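Side-chain contacts in tRNA-5-methyluridine(54) 2-sulfurtransferase (Pyrococcus horikoshii, PDB 3VRH), which catalyses the ATP-dependent 2-thiolation of 5-methyluridine at position 54 in the T loop of tRNAs, which stabilises them at high temperature: residues 36-40 with 41-45; 106-110 with 111-115; 197-201 with 202-206; 248-251 with 252-256. All blocks are in the same frame, centred on the assembly; numbering follows the deposited sequence.

Interaction 1: residues 36-40 with 41-45; sequences RTIER and YKLLT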
# COMPACT_ATOMS: atom_id res chain seq x y z
N ARG A 36 -7.61 -2.87 27.14
CA ARG A 36 -6.75 -1.72 26.87
C ARG A 36 -7.19 -0.95 25.63
O ARG A 36 -7.18 0.28 25.62
CB ARG A 36 -5.29 -2.17 26.74
CG ARG A 36 -4.70 -2.62 28.08
CD ARG A 36 -3.43 -3.47 27.94
NE ARG A 36 -2.99 -3.97 29.25
CZ ARG A 36 -2.11 -4.95 29.43
NH1 ARG A 36 -1.57 -5.57 28.39
NH2 ARG A 36 -1.78 -5.33 30.67
N THR A 37 -7.61 -1.68 24.60
CA THR A 37 -8.09 -1.06 23.37
C THR A 37 -9.36 -0.27 23.57
O THR A 37 -9.48 0.85 23.07
CB THR A 37 -8.33 -2.10 22.26
OG1 THR A 37 -7.11 -2.80 22.01
CG2 THR A 37 -8.79 -1.43 20.99
N ILE A 38 -10.32 -0.86 24.29
CA ILE A 38 -11.57 -0.17 24.57
C ILE A 38 -11.31 1.14 25.33
O ILE A 38 -11.86 2.18 25.00
CB ILE A 38 -12.50 -1.07 25.39
CG1 ILE A 38 -12.88 -2.31 24.57
CG2 ILE A 38 -13.74 -0.29 25.84
CD1 ILE A 38 -13.56 -3.39 25.39
N GLU A 39 -10.45 1.06 26.35
CA GLU A 39 -10.04 2.21 27.14
C GLU A 39 -9.37 3.30 26.29
O GLU A 39 -9.79 4.45 26.31
CB GLU A 39 -9.06 1.75 28.21
CG GLU A 39 -8.77 2.75 29.29
CD GLU A 39 -8.22 2.06 30.54
OE1 GLU A 39 -7.25 1.27 30.40
OE2 GLU A 39 -8.76 2.30 31.64
N ARG A 40 -8.33 2.93 25.56
CA ARG A 40 -7.54 3.90 24.82
C ARG A 40 -8.36 4.72 23.83
O ARG A 40 -8.14 5.93 23.69
CB ARG A 40 -6.43 3.21 24.04
CG ARG A 40 -5.41 2.56 24.90
CD ARG A 40 -4.67 1.51 24.12
NE ARG A 40 -3.99 2.12 22.98
CZ ARG A 40 -2.82 1.71 22.55
NH1 ARG A 40 -2.25 2.30 21.51
NH2 ARG A 40 -2.22 0.69 23.16
N TYR A 41 -9.29 4.05 23.15
CA TYR A 41 -10.06 4.71 22.11
C TYR A 41 -11.46 5.09 22.59
O TYR A 41 -12.27 5.57 21.80
CB TYR A 41 -10.12 3.86 20.84
CG TYR A 41 -8.75 3.66 20.22
CD1 TYR A 41 -8.12 4.69 19.54
CD2 TYR A 41 -8.09 2.44 20.34
CE1 TYR A 41 -6.86 4.52 18.99
CE2 TYR A 41 -6.83 2.26 19.77
CZ TYR A 41 -6.22 3.31 19.11
OH TYR A 41 -4.97 3.13 18.55
N LYS A 42 -11.71 4.90 23.88
CA LYS A 42 -13.01 5.22 24.49
C LYS A 42 -14.17 4.61 23.69
O LYS A 42 -15.16 5.30 23.38
CB LYS A 42 -13.19 6.74 24.59
CG LYS A 42 -11.94 7.50 25.00
CD LYS A 42 -11.80 7.56 26.50
CE LYS A 42 -12.04 8.98 27.01
NZ LYS A 42 -12.29 9.03 28.50
N LEU A 43 -14.04 3.33 23.36
CA LEU A 43 -14.97 2.66 22.46
C LEU A 43 -16.30 2.42 23.13
O LEU A 43 -17.34 2.62 22.53
CB LEU A 43 -14.41 1.31 22.01
CG LEU A 43 -13.10 1.41 21.24
CD1 LEU A 43 -12.61 0.02 20.85
CD2 LEU A 43 -13.31 2.29 20.01
N LEU A 44 -16.23 1.99 24.39
CA LEU A 44 -17.38 1.49 25.12
C LEU A 44 -17.33 1.88 26.59
O LEU A 44 -16.25 2.09 27.15
CB LEU A 44 -17.42 -0.05 25.03
CG LEU A 44 -17.60 -0.66 23.64
CD1 LEU A 44 -17.42 -2.17 23.69
CD2 LEU A 44 -18.97 -0.28 23.07
N THR A 45 -18.50 1.98 27.22
CA THR A 45 -18.58 2.08 28.67
C THR A 45 -19.51 0.98 29.18
O THR A 45 -20.38 0.50 28.46
CB THR A 45 -19.10 3.45 29.15
OG1 THR A 45 -20.43 3.67 28.66
CG2 THR A 45 -18.21 4.57 28.66
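Ile38 and Leu43 meet where helix 23-40 runs out and the chain turns back along its last turn. Leu43 N donates to Ile38 O at 3.0 Å, in the carbonyl plane and on a lone pair, while Lys42 N reaches Glu39 O at 3.1 Å from well above that carbonyl's plane. Tyr41 N still makes a helical bond to Thr37 O. Lys42 takes positive phi (51°), the twist that reverses the chain, and its side chain leaves the helix end, its CG and CD passing Glu39 O.

The apolar side of the turn is filled by branches. With CG1 of Ile38 lying beside the backbone N (chi1 -63°), CG2 is the branch directed at the returning chain, and it packs against Leu44 CB at 3.8 Å and Leu43 CB at 4.2 Å. Thr37 CG2 touches two partners, Tyr41 CD2 at 4.0 Å and Leu43 CD1 at 4.1 Å. Its OG1, beside the backbone N, is bound by Glu198 and Lys33 O. The Tyr41 ring presents its edge to Thr37 O, 3.5 Å from CD2, and one face to Arg40 CB. Arg40 and Tyr41 run side by side in the same direction, guanidinium and ring planes 24° apart. Leu67 of helix 58-69 and Tyr72 pack on both Ile38 and Leu44, and Val193 of strand 191-193 on Leu43 and Leu44, so the returning leucines are buried while Glu39 and Lys42 face solvent. The paired bonds, the positive phi and the apolar contact of Ile38 with Leu43 are those of a Schellman motif ending an alpha-helix.

Interaction 2: residues 106-110 with 111-115; sequences HIVRI and KEILG
The end of strand 105-109 in the PP-loop domain passes straight into the short helix 110-114, and Arg109, at the N-cap position, meets Glu112 across this junction. The two side chains lie alongside each other and point the same way: Arg109 CB is 3.8 Å from Glu112 CD, and at the far end NH1 donates to OE2 at 3.0 Å in a salt bridge. The bend of the arginine at chi2 (-129°) lays its aliphatic part along the glutamate. OE2 is met on its syn side but tilted out of the carboxylate plane, and the guanidinium and carboxylate planes are 74° apart, so this is a single-atom grip rather than a flat two-pronged pair. The stronger partner of Arg109 is Glu91, bridged through NH2, so the guanidinium is shared between two carboxylates.

Arg109 O accepts from Ile113 N at 3.2 Å, and more weakly from Glu112 N. Ile113 CG1 stands between its backbone N and carbonyl carbon (chi1 59°), which directs CD1 back to Val108 CG1 at 3.9 Å. One residue on, Ile110 CG2 touches Leu114 CD1 at 3.8 Å, and Leu114 N donates to Ile110 O at 2.8 Å. Ile110 packs on Ile79, an ATP-binding residue of the adjoining parallel strand 73-80, and on Thr134 and Ile138 of helix 127-145; Leu114 reaches that helix too, and helix 285-290 through Phe286 and Trp290.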
# COMPACT_ATOMS: atom_id res chain seq x y z
N HIS A 106 -30.41 -12.72 18.64
CA HIS A 106 -31.51 -12.38 17.76
C HIS A 106 -31.16 -12.83 16.36
O HIS A 106 -29.99 -12.76 15.96
CB HIS A 106 -31.72 -10.87 17.76
CG HIS A 106 -31.78 -10.28 19.13
ND1 HIS A 106 -32.92 -10.32 19.91
CD2 HIS A 106 -30.85 -9.63 19.87
CE1 HIS A 106 -32.69 -9.72 21.06
NE2 HIS A 106 -31.44 -9.29 21.07
N ILE A 107 -32.15 -13.30 15.62
CA ILE A 107 -31.89 -13.74 14.26
C ILE A 107 -32.77 -13.04 13.24
O ILE A 107 -34.00 -12.97 13.41
CB ILE A 107 -32.07 -15.26 14.12
CG1 ILE A 107 -31.22 -15.98 15.17
CG2 ILE A 107 -31.69 -15.70 12.69
CD1 ILE A 107 -31.59 -17.44 15.37
N VAL A 108 -32.12 -12.53 12.20
CA VAL A 108 -32.79 -12.02 11.01
C VAL A 108 -32.43 -12.89 9.80
O VAL A 108 -31.25 -13.03 9.44
CB VAL A 108 -32.37 -10.57 10.70
CG1 VAL A 108 -33.02 -10.08 9.41
CG2 VAL A 108 -32.74 -9.67 11.86
N ARG A 109 -33.45 -13.45 9.17
CA ARG A 109 -33.26 -14.27 7.99
C ARG A 109 -33.56 -13.43 6.76
O ARG A 109 -34.70 -13.06 6.51
CB ARG A 109 -34.16 -15.50 8.05
CG ARG A 109 -33.98 -16.33 9.31
CD ARG A 109 -33.76 -17.78 8.96
NE ARG A 109 -33.52 -18.63 10.13
CZ ARG A 109 -34.27 -19.68 10.45
NH1 ARG A 109 -35.32 -20.01 9.71
NH2 ARG A 109 -33.99 -20.40 11.54
N ILE A 110 -32.53 -13.12 6.00
CA ILE A 110 -32.66 -12.24 4.84
C ILE A 110 -33.69 -12.77 3.84
O ILE A 110 -34.50 -12.01 3.33
CB ILE A 110 -31.30 -12.03 4.17
CG1 ILE A 110 -30.50 -10.99 4.95
CG2 ILE A 110 -31.47 -11.64 2.73
CD1 ILE A 110 -29.06 -10.80 4.42
N LYS A 111 -33.66 -14.08 3.60
CA LYS A 111 -34.56 -14.73 2.66
C LYS A 111 -36.02 -14.63 3.12
O LYS A 111 -36.92 -14.53 2.31
CB LYS A 111 -34.19 -16.21 2.52
CG LYS A 111 -34.36 -16.78 1.12
CD LYS A 111 -35.80 -17.11 0.78
CE LYS A 111 -35.88 -17.83 -0.56
NZ LYS A 111 -34.84 -18.90 -0.69
N GLU A 112 -36.24 -14.67 4.43
CA GLU A 112 -37.59 -14.55 4.97
C GLU A 112 -38.17 -13.13 4.83
O GLU A 112 -39.30 -12.96 4.41
CB GLU A 112 -37.66 -15.07 6.41
CG GLU A 112 -37.44 -16.58 6.47
CD GLU A 112 -37.52 -17.16 7.88
OE1 GLU A 112 -37.92 -16.44 8.84
OE2 GLU A 112 -37.17 -18.34 8.04
N ILE A 113 -37.39 -12.12 5.14
CA ILE A 113 -37.92 -10.77 5.13
C ILE A 113 -37.83 -10.10 3.75
O ILE A 113 -38.60 -9.19 3.45
CB ILE A 113 -37.22 -9.89 6.16
CG1 ILE A 113 -35.72 -9.85 5.87
CG2 ILE A 113 -37.51 -10.40 7.59
CD1 ILE A 113 -35.03 -8.64 6.39
N LEU A 114 -36.89 -10.54 2.92
CA LEU A 114 -36.69 -9.91 1.62
C LEU A 114 -37.14 -10.80 0.47
O LEU A 114 -37.27 -10.32 -0.67
CB LEU A 114 -35.22 -9.52 1.43
CG LEU A 114 -34.71 -8.50 2.46
CD1 LEU A 114 -33.21 -8.26 2.31
CD2 LEU A 114 -35.49 -7.19 2.34
N GLY A 115 -37.38 -12.07 0.76
CA GLY A 115 -37.85 -13.03 -0.24
C GLY A 115 -36.76 -13.78 -1.00
O GLY A 115 -37.04 -14.75 -1.71

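Interaction 3: residues 197-201 with 202-206; sequences YEVTE and REVVA
Thr200 holds OG1 between its backbone N and carbonyl carbon (chi1 67°), and Glu203 sets CG beside its own backbone N (chi1 -68°) with the chain extended beyond; these torsions let the two residues exchange bonds as a capping box at the start of helix 201-211. Glu203 N donates to Thr200 OG1 at 3.0 Å, and Thr200 N donates to Glu203 OE1 at 3.0 Å, nearly straight at 169° and on the anti side, tilted from the carboxylate plane. OE1 also accepts from a water that donates to Glu198 O, while OE2 is bound by Tyr29 OH, so both oxygens of this buried acid are engaged.

Val199 CG2 meets Val204 CG2 at 3.9 Å, the two side chains crossing at about a right angle, an apolar contact beside the cap. Glu201 heads away from the box: its carboxylate makes salt bridges with Lys58 and Lys232, and the side chain lies about 7 Å from the bound bicine. Arg202 NH2 binds Lys13 O; a second water accepts from Arg202 NH1 at 3.1 Å, in the guanidinium plane, and lies 2.8 Å from Thr200 OG1.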
# COMPACT_ATOMS: atom_id res chain seq x y z
N TYR A 197 -9.32 -4.43 17.57
CA TYR A 197 -8.42 -3.62 16.74
C TYR A 197 -6.94 -3.94 16.87
O TYR A 197 -6.21 -3.85 15.89
CB TYR A 197 -8.63 -2.13 17.01
CG TYR A 197 -8.23 -1.23 15.85
CD1 TYR A 197 -9.01 -1.16 14.70
CD2 TYR A 197 -7.08 -0.43 15.93
CE1 TYR A 197 -8.64 -0.34 13.63
CE2 TYR A 197 -6.72 0.41 14.88
CZ TYR A 197 -7.50 0.45 13.72
OH TYR A 197 -7.12 1.28 12.66
N GLU A 198 -6.49 -4.32 18.06
CA GLU A 198 -5.05 -4.44 18.30
C GLU A 198 -4.55 -5.86 18.49
O GLU A 198 -3.35 -6.08 18.71
CB GLU A 198 -4.60 -3.56 19.48
CG GLU A 198 -4.95 -2.09 19.30
CD GLU A 198 -4.37 -1.22 20.40
OE1 GLU A 198 -5.04 -1.04 21.44
OE2 GLU A 198 -3.24 -0.72 20.22
N VAL A 199 -5.47 -6.82 18.42
CA VAL A 199 -5.06 -8.22 18.47
C VAL A 199 -4.90 -8.73 17.03
O VAL A 199 -5.57 -8.24 16.11
CB VAL A 199 -6.04 -9.11 19.26
CG1 VAL A 199 -6.03 -8.76 20.72
CG2 VAL A 199 -7.46 -9.00 18.68
N THR A 200 -4.02 -9.71 16.84
CA THR A 200 -3.76 -10.23 15.51
C THR A 200 -4.74 -11.37 15.20
O THR A 200 -5.38 -11.91 16.10
CB THR A 200 -2.32 -10.77 15.39
OG1 THR A 200 -2.19 -11.92 16.23
CG2 THR A 200 -1.29 -9.69 15.80
N GLU A 201 -4.84 -11.72 13.93
CA GLU A 201 -5.73 -12.79 13.51
C GLU A 201 -5.27 -14.11 14.12
O GLU A 201 -6.08 -14.95 14.53
CB GLU A 201 -5.81 -12.89 11.98
CG GLU A 201 -6.80 -13.97 11.55
CD GLU A 201 -7.32 -13.80 10.14
OE1 GLU A 201 -6.81 -12.94 9.39
OE2 GLU A 201 -8.26 -14.53 9.78
N ARG A 202 -3.96 -14.27 14.20
CA ARG A 202 -3.35 -15.44 14.82
C ARG A 202 -3.73 -15.54 16.32
O ARG A 202 -4.02 -16.62 16.83
CB ARG A 202 -1.85 -15.30 14.63
CG ARG A 202 -0.99 -16.29 15.31
CD ARG A 202 0.43 -15.73 15.35
NE ARG A 202 1.28 -16.61 16.13
CZ ARG A 202 1.92 -16.26 17.24
NH1 ARG A 202 1.83 -15.01 17.69
NH2 ARG A 202 2.67 -17.15 17.88
N GLU A 203 -3.74 -14.40 17.01
CA GLU A 203 -4.15 -14.40 18.43
C GLU A 203 -5.65 -14.72 18.57
O GLU A 203 -6.05 -15.42 19.48
CB GLU A 203 -3.81 -13.07 19.09
CG GLU A 203 -2.31 -12.89 19.21
CD GLU A 203 -1.91 -11.51 19.68
OE1 GLU A 203 -2.64 -10.54 19.41
OE2 GLU A 203 -0.84 -11.42 20.31
N VAL A 204 -6.46 -14.23 17.63
CA VAL A 204 -7.88 -14.54 17.63
C VAL A 204 -8.11 -16.04 17.46
O VAL A 204 -8.84 -16.66 18.26
CB VAL A 204 -8.65 -13.76 16.56
CG1 VAL A 204 -10.09 -14.23 16.48
CG2 VAL A 204 -8.58 -12.26 16.84
N VAL A 205 -7.48 -16.63 16.45
CA VAL A 205 -7.53 -18.09 16.29
C VAL A 205 -7.14 -18.80 17.58
O VAL A 205 -7.87 -19.67 18.07
CB VAL A 205 -6.64 -18.59 15.13
CG1 VAL A 205 -6.51 -20.13 15.18
CG2 VAL A 205 -7.22 -18.15 13.79
N ALA A 206 -6.01 -18.41 18.16
CA ALA A 206 -5.56 -19.06 19.39
C ALA A 206 -6.55 -18.89 20.56
O ALA A 206 -6.72 -19.78 21.40
CB ALA A 206 -4.16 -18.58 19.77
O HOH W 1 -1.67 -7.85 19.48
O HOH W 2 0.53 -12.63 16.26

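Interaction 4: residues 248-251 with 252-256; sequences NFVR and GYLKK
Asn248 to Lys256 form one unbroken run of helix 245-256, and the bonds joining 248-251 to 252-256 are the regular i to i+4 set. Gly252 N reaches Asn248 O at 2.9 Å, Tyr253 N reaches Phe249 O at 3.0 Å and Leu254 N reaches Val250 O at 3.0 Å. The next, Lys255 N to Arg251 O, stretches to 3.3 Å and is weak, as the helix nears its end.

Contacts between side chains are sparse, and most of the packing is of side-chain carbons on carbonyl oxygens one turn back. Tyr253 CB lies 3.3 Å from Val250 O, an oxygen that stands at the edge of the ring. Because CG is anti to the backbone N (chi1 165°), the ring leads away from the 248-251 turn, and its OH is bound by Leu176 O. Leu254 brings CG to Val250 CG1 at 4.4 Å, a loose apolar touch. Lys255 lays CG 3.3 Å from Arg251 O, then bends at chi3 and chi4. Arg251 is extended from CG to NE, and its NE stays 6.9 Å from Lys255 NZ, which keeps the two like charges apart on the exposed side.

On the buried side, Phe249 and Tyr253 pack on Leu164 of helix 157-169, and Val250 and Leu254 on Tyr197. Phe249 also meets Trp171 of the second subunit, ring planes about 15° apart, and Asn248 packs on His170 of that subunit. The arrangement is that of an amphipathic alpha-helix at a homodimer interface, away from the ATP and metal sites.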
# COMPACT_ATOMS: atom_id res chain seq x y z
N ASN A 248 3.03 -1.14 12.35
CA ASN A 248 3.61 0.12 11.91
C ASN A 248 2.76 0.79 10.83
O ASN A 248 2.50 1.99 10.88
CB ASN A 248 5.05 -0.12 11.44
CG ASN A 248 5.76 1.15 11.02
OD1 ASN A 248 5.86 2.11 11.79
ND2 ASN A 248 6.25 1.17 9.79
N PHE A 249 2.30 -0.02 9.88
CA PHE A 249 1.39 0.44 8.83
C PHE A 249 0.12 1.06 9.38
O PHE A 249 -0.29 2.16 8.96
CB PHE A 249 1.05 -0.76 7.93
CG PHE A 249 0.24 -0.41 6.71
CD1 PHE A 249 0.50 0.76 5.99
CD2 PHE A 249 -0.75 -1.28 6.25
CE1 PHE A 249 -0.21 1.06 4.86
CE2 PHE A 249 -1.49 -0.97 5.10
CZ PHE A 249 -1.21 0.20 4.40
N VAL A 250 -0.53 0.37 10.33
CA VAL A 250 -1.80 0.86 10.86
C VAL A 250 -1.60 2.11 11.71
O VAL A 250 -2.37 3.05 11.64
CB VAL A 250 -2.54 -0.22 11.67
CG1 VAL A 250 -3.71 0.38 12.44
CG2 VAL A 250 -3.01 -1.35 10.75
N ARG A 251 -0.54 2.10 12.51
CA ARG A 251 -0.19 3.25 13.34
C ARG A 251 0.03 4.47 12.46
O ARG A 251 -0.53 5.55 12.69
CB ARG A 251 1.05 2.94 14.17
CG ARG A 251 1.64 4.11 14.97
CD ARG A 251 2.99 3.70 15.62
NE ARG A 251 3.63 4.79 16.34
CZ ARG A 251 4.89 4.80 16.77
NH1 ARG A 251 5.36 5.86 17.42
NH2 ARG A 251 5.69 3.76 16.54
N GLY A 252 0.82 4.29 11.40
CA GLY A 252 1.06 5.39 10.49
C GLY A 252 -0.26 5.87 9.90
O GLY A 252 -0.49 7.06 9.78
N TYR A 253 -1.13 4.93 9.56
CA TYR A 253 -2.41 5.28 8.96
C TYR A 253 -3.29 6.15 9.86
O TYR A 253 -3.94 7.10 9.38
CB TYR A 253 -3.20 4.02 8.58
CG TYR A 253 -4.66 4.32 8.29
CD1 TYR A 253 -5.02 5.02 7.15
CD2 TYR A 253 -5.66 3.94 9.17
CE1 TYR A 253 -6.34 5.32 6.88
CE2 TYR A 253 -6.97 4.22 8.91
CZ TYR A 253 -7.31 4.91 7.77
OH TYR A 253 -8.63 5.20 7.52
N LEU A 254 -3.33 5.80 11.14
CA LEU A 254 -4.15 6.52 12.11
C LEU A 254 -3.73 7.97 12.19
O LEU A 254 -4.56 8.87 12.31
CB LEU A 254 -4.05 5.86 13.49
CG LEU A 254 -4.81 4.52 13.59
CD1 LEU A 254 -4.93 4.09 15.03
CD2 LEU A 254 -6.20 4.65 12.96
N LYS A 255 -2.42 8.19 12.07
CA LYS A 255 -1.83 9.53 12.14
C LYS A 255 -2.11 10.38 10.91
O LYS A 255 -2.13 11.61 10.98
CB LYS A 255 -0.33 9.41 12.42
CG LYS A 255 -0.02 8.60 13.69
CD LYS A 255 1.47 8.54 14.05
CE LYS A 255 1.88 9.72 14.92
NZ LYS A 255 1.72 11.03 14.19
N LYS A 256 -2.35 9.73 9.77
CA LYS A 256 -2.46 10.45 8.50
C LYS A 256 -3.87 10.42 7.94
O LYS A 256 -4.14 11.04 6.91
CB LYS A 256 -1.52 9.84 7.45
CG LYS A 256 -0.05 9.87 7.81
CD LYS A 256 0.38 11.27 8.24
CE LYS A 256 1.89 11.39 8.29
NZ LYS A 256 2.24 12.78 8.64

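In the fold
Interactions 1, 3 and 4 form a connected group, their centres 17 to 18 Å apart. Interaction 1 joins interaction 3 through Thr37 OG1 and Glu198 OE1, 2.8 Å apart, and interaction 4 where Tyr41 OH packs on Leu254 CD1 at 3.7 Å. Tyr197 OH ties interaction 3 to interaction 4, 3.5 Å from Leu254 CD2. Interaction 2 stands apart, across the chain's centre, its centre 31 to 38 Å from the others. Both the group and interaction 2 come near ATP-binding residues: the side chain of Val204 is about 7 Å from ATP-binding Gly154, and the side chain of Ile110 about 4 Å from that of ATP-binding Ile79.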